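Local coordinates for capsular polysaccharide export system protein KpsC (Thermosulfurimonas dismutans, PDB 6MGD) that probably acts as a beta(2,7) Kdo transferase of the GT-B glycosyltransferase clan, helping to build the conserved glycolipid anchor of Gram-negative bacterial capsules, at residues G26-R31 and E35-K40; I44-W49 and V58-S63; I194-H199 and G214-F219. All blocks are in the same frame, centred on the assembly; numbering follows the deposited sequence.

Interaction 1: residues G26-R31 and E35-K40; sequences GNLSSR and EDLCQK
Two leucines form the apolar part of this contact, L28 at the end of strand 24-28 and L37 on helix 31-41. CD1 and CD2 of L28 straddle L37 CD2, each at 4.0 Å. The two side chains cross at about a right angle, so one L37 branch fits against the forked end of L28. With CG of L37 anti to its backbone N (chi1 -178°), that branch reaches back from the helix toward the strand. Y5 of strand 4-7 touches both leucines, and I44 of strand 44-49 lies against L37, which places the pair over the sheet.

The two segments belong to a beta-alpha-beta crossover: strand 24-28 leads into helix 31-41, which returns to parallel strand 44-49, with strand 4-7 lying between the two in the sheet. This is the kind of connection from which the Rossmann-like domains of GT-B enzymes are built.

Hydrogen bonding secures the start of the helix. E35 N donates to R31 O at 3.0 Å with an N-H...O angle of 157°, the i to i+4 bond of the first turn. Just before it, S30 occupies the N-cap position, its OG making a weak bond to the backbone N of E33.

Charge adds a further link along the same turn. R31 NH1 and E35 OE2 form a loose salt bridge at 3.5 Å. With the planes 66° apart the carboxylate meets the guanidinium obliquely, through this single pair of atoms, rather than as a coplanar two-pronged pair. The R31 chain bends at chi2 and chi3 and that of E35 at chi2, which folds both charged ends toward one another. R31 also rests on V58 and F60, and E35 on N61.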
loop_
_atom_site.group_PDB
_atom_site.type_symbol
_atom_site.label_atom_id
_atom_site.label_comp_id
_atom_site.label_asym_id
_atom_site.label_seq_id
_atom_site.Cartn_x
_atom_site.Cartn_y
_atom_site.Cartn_z
ATOM N N GLY A 26 23.556 8.427 -11.059
ATOM C CA GLY A 26 23.429 9.868 -10.961
ATOM C C GLY A 26 21.996 10.269 -10.713
ATOM O O GLY A 26 21.064 9.489 -10.929
ATOM N N ASN A 27 21.830 11.505 -10.258
ATOM C CA ASN A 27 20.523 12.049 -9.910
ATOM C C ASN A 27 20.159 13.133 -10.919
ATOM O O ASN A 27 20.803 14.187 -10.968
ATOM C CB ASN A 27 20.525 12.592 -8.483
ATOM C CG ASN A 27 19.143 12.982 -8.008
ATOM O OD1 ASN A 27 18.276 12.128 -7.819
ATOM N ND2 ASN A 27 18.929 14.275 -7.803
ATOM N N LEU A 28 19.133 12.869 -11.722
ATOM C CA LEU A 28 18.646 13.826 -12.705
ATOM C C LEU A 28 17.613 14.734 -12.048
ATOM O O LEU A 28 16.695 14.253 -11.375
ATOM C CB LEU A 28 18.042 13.095 -13.905
ATOM C CG LEU A 28 18.886 11.930 -14.433
ATOM C CD1 LEU A 28 18.177 11.217 -15.575
ATOM C CD2 LEU A 28 20.264 12.407 -14.869
ATOM N N SER A 29 17.766 16.043 -12.242
ATOM C CA SER A 29 16.996 17.031 -11.497
ATOM C C SER A 29 15.916 17.722 -12.318
ATOM O O SER A 29 15.237 18.609 -11.789
ATOM C CB SER A 29 17.934 18.086 -10.898
ATOM O OG SER A 29 18.751 17.525 -9.885
ATOM N N SER A 30 15.730 17.348 -13.581
ATOM C CA SER A 30 14.715 17.990 -14.405
ATOM C C SER A 30 14.388 17.096 -15.592
ATOM O O SER A 30 15.149 16.189 -15.938
ATOM C CB SER A 30 15.169 19.371 -14.887
ATOM O OG SER A 30 16.350 19.273 -15.661
ATOM N N ARG A 31 13.238 17.373 -16.211
ATOM C CA ARG A 31 12.831 16.610 -17.386
ATOM C C ARG A 31 13.791 16.815 -18.551
ATOM O O ARG A 31 13.996 15.896 -19.352
ATOM C CB ARG A 31 11.407 16.988 -17.797
ATOM C CG ARG A 31 11.025 18.428 -17.488
ATOM C CD ARG A 31 10.602 19.194 -18.737
ATOM N NE ARG A 31 10.015 18.332 -19.759
ATOM C CZ ARG A 31 10.571 18.098 -20.945
ATOM N NH1 ARG A 31 9.971 17.300 -21.817
ATOM N NH2 ARG A 31 11.725 18.670 -21.262
ATOM N N GLU A 35 15.764 13.952 -20.855
ATOM C CA GLU A 35 15.745 13.876 -22.313
ATOM C C GLU A 35 17.152 13.957 -22.893
ATOM O O GLU A 35 17.473 13.249 -23.855
ATOM C CB GLU A 35 14.862 14.985 -22.892
ATOM C CG GLU A 35 13.438 15.042 -22.337
ATOM C CD GLU A 35 12.497 14.016 -22.953
ATOM O OE1 GLU A 35 12.903 12.852 -23.153
ATOM O OE2 GLU A 35 11.336 14.379 -23.237
ATOM N N ASP A 36 18.005 14.816 -22.328
ATOM C CA ASP A 36 19.369 14.943 -22.834
ATOM C C ASP A 36 20.144 13.646 -22.661
ATOM O O ASP A 36 20.850 13.207 -23.578
ATOM C CB ASP A 36 20.092 16.089 -22.126
ATOM C CG ASP A 36 19.427 17.430 -22.348
ATOM O OD1 ASP A 36 18.836 17.635 -23.430
ATOM O OD2 ASP A 36 19.493 18.279 -21.434
ATOM N N LEU A 37 20.027 13.015 -21.490
ATOM C CA LEU A 37 20.778 11.795 -21.227
ATOM C C LEU A 37 20.273 10.624 -22.062
ATOM O O LEU A 37 21.061 9.744 -22.429
ATOM C CB LEU A 37 20.711 11.454 -19.738
ATOM C CG LEU A 37 21.479 10.217 -19.270
ATOM C CD1 LEU A 37 22.975 10.395 -19.498
ATOM C CD2 LEU A 37 21.177 9.924 -17.807
ATOM N N CYS A 38 18.977 10.602 -22.380
ATOM C CA CYS A 38 18.399 9.457 -23.080
ATOM C C CYS A 38 18.966 9.323 -24.489
ATOM O O CYS A 38 19.499 8.272 -24.860
ATOM C CB CYS A 38 16.875 9.579 -23.117
ATOM S SG CYS A 38 16.047 8.125 -23.793
ATOM N N GLN A 39 18.857 10.381 -25.296
ATOM C CA GLN A 39 19.420 10.328 -26.641
ATOM C C GLN A 39 20.941 10.262 -26.628
ATOM O O GLN A 39 21.541 9.972 -27.668
ATOM C CB GLN A 39 18.958 11.532 -27.466
ATOM C CG GLN A 39 19.798 12.790 -27.289
ATOM C CD GLN A 39 19.438 13.875 -28.291
ATOM O OE1 GLN A 39 18.271 14.048 -28.645
ATOM N NE2 GLN A 39 20.444 14.604 -28.763
ATOM N N LYS A 40 21.570 10.515 -25.479
ATOM C CA LYS A 40 23.018 10.410 -25.362
ATOM C C LYS A 40 23.468 8.970 -25.156
ATOM O O LYS A 40 24.586 8.612 -25.544
ATOM C CB LYS A 40 23.505 11.287 -24.206
ATOM C CG LYS A 40 25.003 11.529 -24.169
ATOM C CD LYS A 40 25.380 12.342 -22.942
ATOM C CE LYS A 40 24.558 13.618 -22.853
ATOM N NZ LYS A 40 24.769 14.330 -21.563
#

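Interaction 2: residues I44-W49 and V58-S63; sequences IRLLVW and VNFNKS
L46 and F60 meet at about a right angle, the leucine reaching from strand 44-49 toward an aromatic ring that comes from the loop after helix 52-56. A single branch does the touching: L46 CD2 lies 3.7 Å from F60 CE1 and approaches the ring obliquely. The first torsion of L46 sets CG anti to the backbone N (chi1 -171°), and from there CD2 is the branch carried toward the ring of F60. L46 also packs on Y7 of strand 4-7.

At the beginning of the strand the backbones take over. I44 N donates to S63 O at 3.3 Å with an N-H...O angle of 153°, and I44 also bonds to the backbone of E65. The loop is thereby drawn into the parallel pairing of strands 44-49 and 64-71. S63 is itself shaped by an Asx turn, in which N61 OD1 accepts from S63 N at 3.1 Å. The side chain of I44 turns instead to V34 and L37 of helix 31-41.

One rather long backbone bond thus ties the loop's end to the strand, while the leucine-phenylalanine touch, which has no directional bond, is an apolar contact of its middle.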
loop_
_atom_site.group_PDB
_atom_site.type_symbol
_atom_site.label_atom_id
_atom_site.label_comp_id
_atom_site.label_asym_id
_atom_site.label_seq_id
_atom_site.Cartn_x
_atom_site.Cartn_y
_atom_site.Cartn_z
ATOM N N ILE A 44 17.698 4.904 -21.067
ATOM C CA ILE A 44 18.070 5.056 -19.668
ATOM C C ILE A 44 17.011 4.402 -18.791
ATOM O O ILE A 44 15.853 4.236 -19.185
ATOM C CB ILE A 44 18.250 6.536 -19.259
ATOM C CG1 ILE A 44 16.909 7.271 -19.308
ATOM C CG2 ILE A 44 19.279 7.228 -20.145
ATOM C CD1 ILE A 44 16.964 8.668 -18.740
ATOM N N ARG A 45 17.427 4.032 -17.584
ATOM C CA ARG A 45 16.532 3.530 -16.547
ATOM C C ARG A 45 16.400 4.618 -15.487
ATOM O O ARG A 45 17.371 4.936 -14.793
ATOM C CB ARG A 45 17.059 2.234 -15.936
ATOM C CG ARG A 45 17.020 1.031 -16.861
ATOM C CD ARG A 45 17.686 -0.165 -16.202
ATOM N NE ARG A 45 17.274 -1.432 -16.799
ATOM C CZ ARG A 45 17.942 -2.062 -17.760
ATOM N NH1 ARG A 45 17.486 -3.213 -18.237
ATOM N NH2 ARG A 45 19.064 -1.544 -18.245
ATOM N N LEU A 46 15.205 5.185 -15.366
ATOM C CA LEU A 46 14.948 6.270 -14.430
ATOM C C LEU A 46 14.202 5.737 -13.211
ATOM O O LEU A 46 13.218 5.005 -13.351
ATOM C CB LEU A 46 14.141 7.384 -15.097
ATOM C CG LEU A 46 13.989 8.677 -14.293
ATOM C CD1 LEU A 46 15.350 9.322 -14.068
ATOM C CD2 LEU A 46 13.038 9.640 -14.992
ATOM N N LEU A 47 14.678 6.104 -12.024
ATOM C CA LEU A 47 14.003 5.785 -10.772
ATOM C C LEU A 47 13.227 7.012 -10.314
ATOM O O LEU A 47 13.820 8.055 -10.019
ATOM C CB LEU A 47 15.005 5.344 -9.704
ATOM C CG LEU A 47 15.738 4.032 -9.984
ATOM C CD1 LEU A 47 16.740 3.710 -8.882
ATOM C CD2 LEU A 47 14.741 2.898 -10.151
ATOM N N VAL A 48 11.905 6.892 -10.271
ATOM C CA VAL A 48 11.036 7.974 -9.830
ATOM C C VAL A 48 10.259 7.493 -8.614
ATOM O O VAL A 48 10.041 6.291 -8.426
ATOM C CB VAL A 48 10.086 8.450 -10.956
ATOM C CG1 VAL A 48 8.887 7.525 -11.086
ATOM C CG2 VAL A 48 9.640 9.883 -10.719
ATOM N N TRP A 49 9.849 8.441 -7.776
ATOM C CA TRP A 49 9.181 8.131 -6.520
ATOM C C TRP A 49 7.686 8.386 -6.649
ATOM O O TRP A 49 7.265 9.525 -6.884
ATOM C CB TRP A 49 9.757 8.956 -5.371
ATOM C CG TRP A 49 9.146 8.592 -4.058
ATOM C CD1 TRP A 49 8.101 9.211 -3.440
ATOM C CD2 TRP A 49 9.528 7.504 -3.209
ATOM N NE1 TRP A 49 7.815 8.584 -2.252
ATOM C CE2 TRP A 49 8.676 7.532 -2.087
ATOM C CE3 TRP A 49 10.512 6.512 -3.285
ATOM C CZ2 TRP A 49 8.778 6.608 -1.049
ATOM C CZ3 TRP A 49 10.609 5.596 -2.255
ATOM C CH2 TRP A 49 9.747 5.650 -1.152
ATOM N N VAL A 58 4.485 15.246 -16.574
ATOM C CA VAL A 58 5.634 15.046 -17.448
ATOM C C VAL A 58 5.605 13.618 -17.974
ATOM O O VAL A 58 5.383 12.668 -17.215
ATOM C CB VAL A 58 6.948 15.337 -16.705
ATOM C CG1 VAL A 58 8.145 14.977 -17.576
ATOM C CG2 VAL A 58 7.007 16.800 -16.293
ATOM N N ASN A 59 5.816 13.469 -19.279
ATOM C CA ASN A 59 5.887 12.170 -19.928
ATOM C C ASN A 59 7.133 12.118 -20.801
ATOM O O ASN A 59 7.456 13.088 -21.496
ATOM C CB ASN A 59 4.636 11.893 -20.775
ATOM C CG ASN A 59 3.353 11.948 -19.962
ATOM O OD1 ASN A 59 3.339 11.614 -18.776
ATOM N ND2 ASN A 59 2.266 12.369 -20.600
ATOM N N PHE A 60 7.830 10.987 -20.752
ATOM C CA PHE A 60 9.028 10.748 -21.541
ATOM C C PHE A 60 8.741 9.729 -22.635
ATOM O O PHE A 60 7.760 8.983 -22.579
ATOM C CB PHE A 60 10.180 10.254 -20.660
ATOM C CG PHE A 60 10.489 11.160 -19.505
ATOM C CD1 PHE A 60 10.357 10.712 -18.201
ATOM C CD2 PHE A 60 10.903 12.462 -19.725
ATOM C CE1 PHE A 60 10.637 11.544 -17.138
ATOM C CE2 PHE A 60 11.184 13.301 -18.664
ATOM C CZ PHE A 60 11.051 12.840 -17.366
ATOM N N ASN A 61 9.620 9.699 -23.636
ATOM C CA ASN A 61 9.483 8.734 -24.715
ATOM C C ASN A 61 9.739 7.317 -24.198
ATOM O O ASN A 61 10.203 7.108 -23.074
ATOM C CB ASN A 61 10.438 9.071 -25.859
ATOM C CG ASN A 61 11.878 9.155 -25.406
ATOM O OD1 ASN A 61 12.547 8.135 -25.247
ATOM N ND2 ASN A 61 12.362 10.371 -25.191
ATOM N N LYS A 62 9.438 6.330 -25.046
ATOM C CA LYS A 62 9.489 4.934 -24.624
ATOM C C LYS A 62 10.901 4.451 -24.310
ATOM O O LYS A 62 11.049 3.396 -23.684
ATOM C CB LYS A 62 8.858 4.034 -25.690
ATOM C CG LYS A 62 8.302 2.729 -25.132
ATOM C CD LYS A 62 7.358 2.040 -26.106
ATOM C CE LYS A 62 8.072 0.977 -26.924
ATOM N NZ LYS A 62 7.105 0.152 -27.698
ATOM N N SER A 63 11.937 5.187 -24.715
ATOM C CA SER A 63 13.303 4.797 -24.392
ATOM C C SER A 63 13.695 5.138 -22.960
ATOM O O SER A 63 14.743 4.677 -22.495
ATOM C CB SER A 63 14.287 5.450 -25.366
ATOM O OG SER A 63 14.118 4.944 -26.680
#

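Interaction 3: residues I194-H199 and G214-F219; sequences IVYKPH and GELLKF
Y196 on strand 193-197 faces L216 in the connection to strand 222-223, the neighbouring and outermost strand of a six-stranded parallel sheet, consistent with one of the Rossmann-like domains of a GT-B enzyme. From Y196 CB, which points toward the 214-219 segment, the side chain runs on with CG anti to the backbone N (chi1 176°), and the ring then stands beside the leucine. CD2 of Y196 lies 4.1 Å from L216 CD1, and CE2, one atom further out, comes closest at 3.9 Å. The methyl approaches the ring obliquely, and the long directions of the two side chains are inclined to each other. Beyond CE2 the ring draws away again: Y196 OH is 5.3 Å from L216 CD1. The backbone N of P198 lies over one face of the ring, offset toward the rim, and the side chain also touches N178 and C220.

L216 opens a turn in which F219 N donates to L216 O at 3.1 Å, and its side chain also rests on I223. Two residues before the tyrosine, I194 reaches the far end of that turn, its CD1 lying 3.7 Å from F219 O, the same oxygen that accepts a hydrogen bond from R186 NE.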
loop_
_atom_site.group_PDB
_atom_site.type_symbol
_atom_site.label_atom_id
_atom_site.label_comp_id
_atom_site.label_asym_id
_atom_site.label_seq_id
_atom_site.Cartn_x
_atom_site.Cartn_y
_atom_site.Cartn_z
ATOM N N ILE A 194 -20.145 3.252 14.721
ATOM C CA ILE A 194 -19.011 3.690 13.918
ATOM C C ILE A 194 -18.028 4.409 14.828
ATOM O O ILE A 194 -18.391 5.379 15.505
ATOM C CB ILE A 194 -19.458 4.597 12.760
ATOM C CG1 ILE A 194 -20.483 3.872 11.886
ATOM C CG2 ILE A 194 -18.256 5.033 11.937
ATOM C CD1 ILE A 194 -21.003 4.699 10.735
ATOM N N VAL A 195 -16.789 3.932 14.850
ATOM C CA VAL A 195 -15.704 4.567 15.586
ATOM C C VAL A 195 -14.657 5.010 14.573
ATOM O O VAL A 195 -14.163 4.194 13.784
ATOM C CB VAL A 195 -15.100 3.630 16.646
ATOM C CG1 VAL A 195 -14.938 2.223 16.095
ATOM C CG2 VAL A 195 -13.768 4.166 17.128
ATOM N N TYR A 196 -14.333 6.299 14.583
ATOM C CA TYR A 196 -13.393 6.878 13.633
ATOM C C TYR A 196 -12.019 6.979 14.279
ATOM O O TYR A 196 -11.850 7.670 15.291
ATOM C CB TYR A 196 -13.864 8.254 13.164
ATOM C CG TYR A 196 -12.884 8.959 12.252
ATOM C CD1 TYR A 196 -12.601 8.460 10.987
ATOM C CD2 TYR A 196 -12.254 10.131 12.650
ATOM C CE1 TYR A 196 -11.713 9.104 10.146
ATOM C CE2 TYR A 196 -11.364 10.782 11.815
ATOM C CZ TYR A 196 -11.097 10.263 10.565
ATOM O OH TYR A 196 -10.212 10.906 9.730
ATOM N N LYS A 197 -11.043 6.285 13.695
ATOM C CA LYS A 197 -9.662 6.372 14.139
ATOM C C LYS A 197 -8.923 7.335 13.223
ATOM O O LYS A 197 -8.537 6.949 12.108
ATOM C CB LYS A 197 -8.996 4.995 14.122
ATOM C CG LYS A 197 -7.562 5.012 14.608
ATOM C CD LYS A 197 -6.684 4.120 13.752
ATOM C CE LYS A 197 -5.280 4.037 14.323
ATOM N NZ LYS A 197 -5.299 3.565 15.734
ATOM N N PRO A 198 -8.705 8.582 13.628
ATOM C CA PRO A 198 -8.028 9.532 12.742
ATOM C C PRO A 198 -6.568 9.156 12.545
ATOM O O PRO A 198 -5.939 8.536 13.406
ATOM C CB PRO A 198 -8.165 10.865 13.483
ATOM C CG PRO A 198 -8.262 10.473 14.921
ATOM C CD PRO A 198 -9.015 9.169 14.942
ATOM N N HIS A 199 -6.039 9.533 11.388
ATOM C CA HIS A 199 -4.645 9.247 11.092
ATOM C C HIS A 199 -3.749 9.997 12.076
ATOM O O HIS A 199 -4.045 11.142 12.437
ATOM C CB HIS A 199 -4.307 9.646 9.655
ATOM C CG HIS A 199 -2.973 9.153 9.190
ATOM N ND1 HIS A 199 -1.806 9.855 9.399
ATOM C CD2 HIS A 199 -2.620 8.023 8.533
ATOM C CE1 HIS A 199 -0.791 9.181 8.889
ATOM N NE2 HIS A 199 -1.258 8.065 8.357
ATOM N N GLY A 214 -16.056 18.137 15.607
ATOM C CA GLY A 214 -17.473 18.274 15.898
ATOM C C GLY A 214 -18.352 17.790 14.760
ATOM O O GLY A 214 -19.384 17.154 14.988
ATOM N N GLU A 215 -17.957 18.087 13.520
ATOM C CA GLU A 215 -18.695 17.608 12.359
ATOM C C GLU A 215 -18.410 16.145 12.051
ATOM O O GLU A 215 -19.186 15.515 11.322
ATOM C CB GLU A 215 -18.372 18.474 11.139
ATOM C CG GLU A 215 -16.894 18.535 10.790
ATOM C CD GLU A 215 -16.579 19.640 9.800
ATOM O OE1 GLU A 215 -15.609 20.392 10.032
ATOM O OE2 GLU A 215 -17.308 19.762 8.793
ATOM N N LEU A 216 -17.318 15.592 12.585
ATOM C CA LEU A 216 -17.070 14.161 12.441
ATOM C C LEU A 216 -18.064 13.349 13.261
ATOM O O LEU A 216 -18.571 12.322 12.794
ATOM C CB LEU A 216 -15.637 13.831 12.860
ATOM C CG LEU A 216 -14.494 14.465 12.066
ATOM C CD1 LEU A 216 -13.160 14.132 12.713
ATOM C CD2 LEU A 216 -14.520 13.997 10.621
ATOM N N LEU A 217 -18.361 13.801 14.482
ATOM C CA LEU A 217 -19.280 13.101 15.371
ATOM C C LEU A 217 -20.717 13.088 14.867
ATOM O O LEU A 217 -21.521 12.300 15.374
ATOM C CB LEU A 217 -19.230 13.726 16.767
ATOM C CG LEU A 217 -17.988 13.420 17.605
ATOM C CD1 LEU A 217 -18.001 14.222 18.898
ATOM C CD2 LEU A 217 -17.897 11.929 17.900
ATOM N N LYS A 218 -21.063 13.928 13.890
ATOM C CA LYS A 218 -22.401 13.872 13.312
ATOM C C LYS A 218 -22.601 12.657 12.417
ATOM O O LYS A 218 -23.716 12.446 11.927
ATOM C CB LYS A 218 -22.696 15.157 12.533
ATOM C CG LYS A 218 -22.717 16.402 13.412
ATOM C CD LYS A 218 -23.432 17.569 12.748
ATOM C CE LYS A 218 -22.621 18.150 11.604
ATOM N NZ LYS A 218 -23.252 19.393 11.075
ATOM N N PHE A 219 -21.556 11.860 12.195
ATOM C CA PHE A 219 -21.660 10.624 11.429
ATOM C C PHE A 219 -20.961 9.438 12.078
ATOM O O PHE A 219 -21.283 8.297 11.730
ATOM C CB PHE A 219 -21.097 10.823 10.014
ATOM C CG PHE A 219 -21.565 12.089 9.361
ATOM C CD1 PHE A 219 -22.834 12.173 8.810
ATOM C CD2 PHE A 219 -20.744 13.203 9.314
ATOM C CE1 PHE A 219 -23.272 13.341 8.218
ATOM C CE2 PHE A 219 -21.176 14.376 8.723
ATOM C CZ PHE A 219 -22.442 14.445 8.174
#

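Interactions 1 and 2 both reach the same mixed sheet, through strands 24-28 and 44-49, and share a boundary, their centres 9 Å apart. L28 CD1 of 26-31 meets L46 CD1 of 44-49 at 3.7 Å, and C38 SG of helix 31-41 lies 3.6 Å from S63 CB. Interaction 1 is the surface contact of the set and combines apolar touch with a salt bridge; interaction 2, partly buried, has no ion pair between its segments. Interaction 3 is likewise partly buried but lies in the other sheet, about 41 Å from interaction 2 between centres and across the chain's centre. It has no hydrogen bond between its segments, whereas one backbone hydrogen bond joins the two segments in each of interactions 1 and 2.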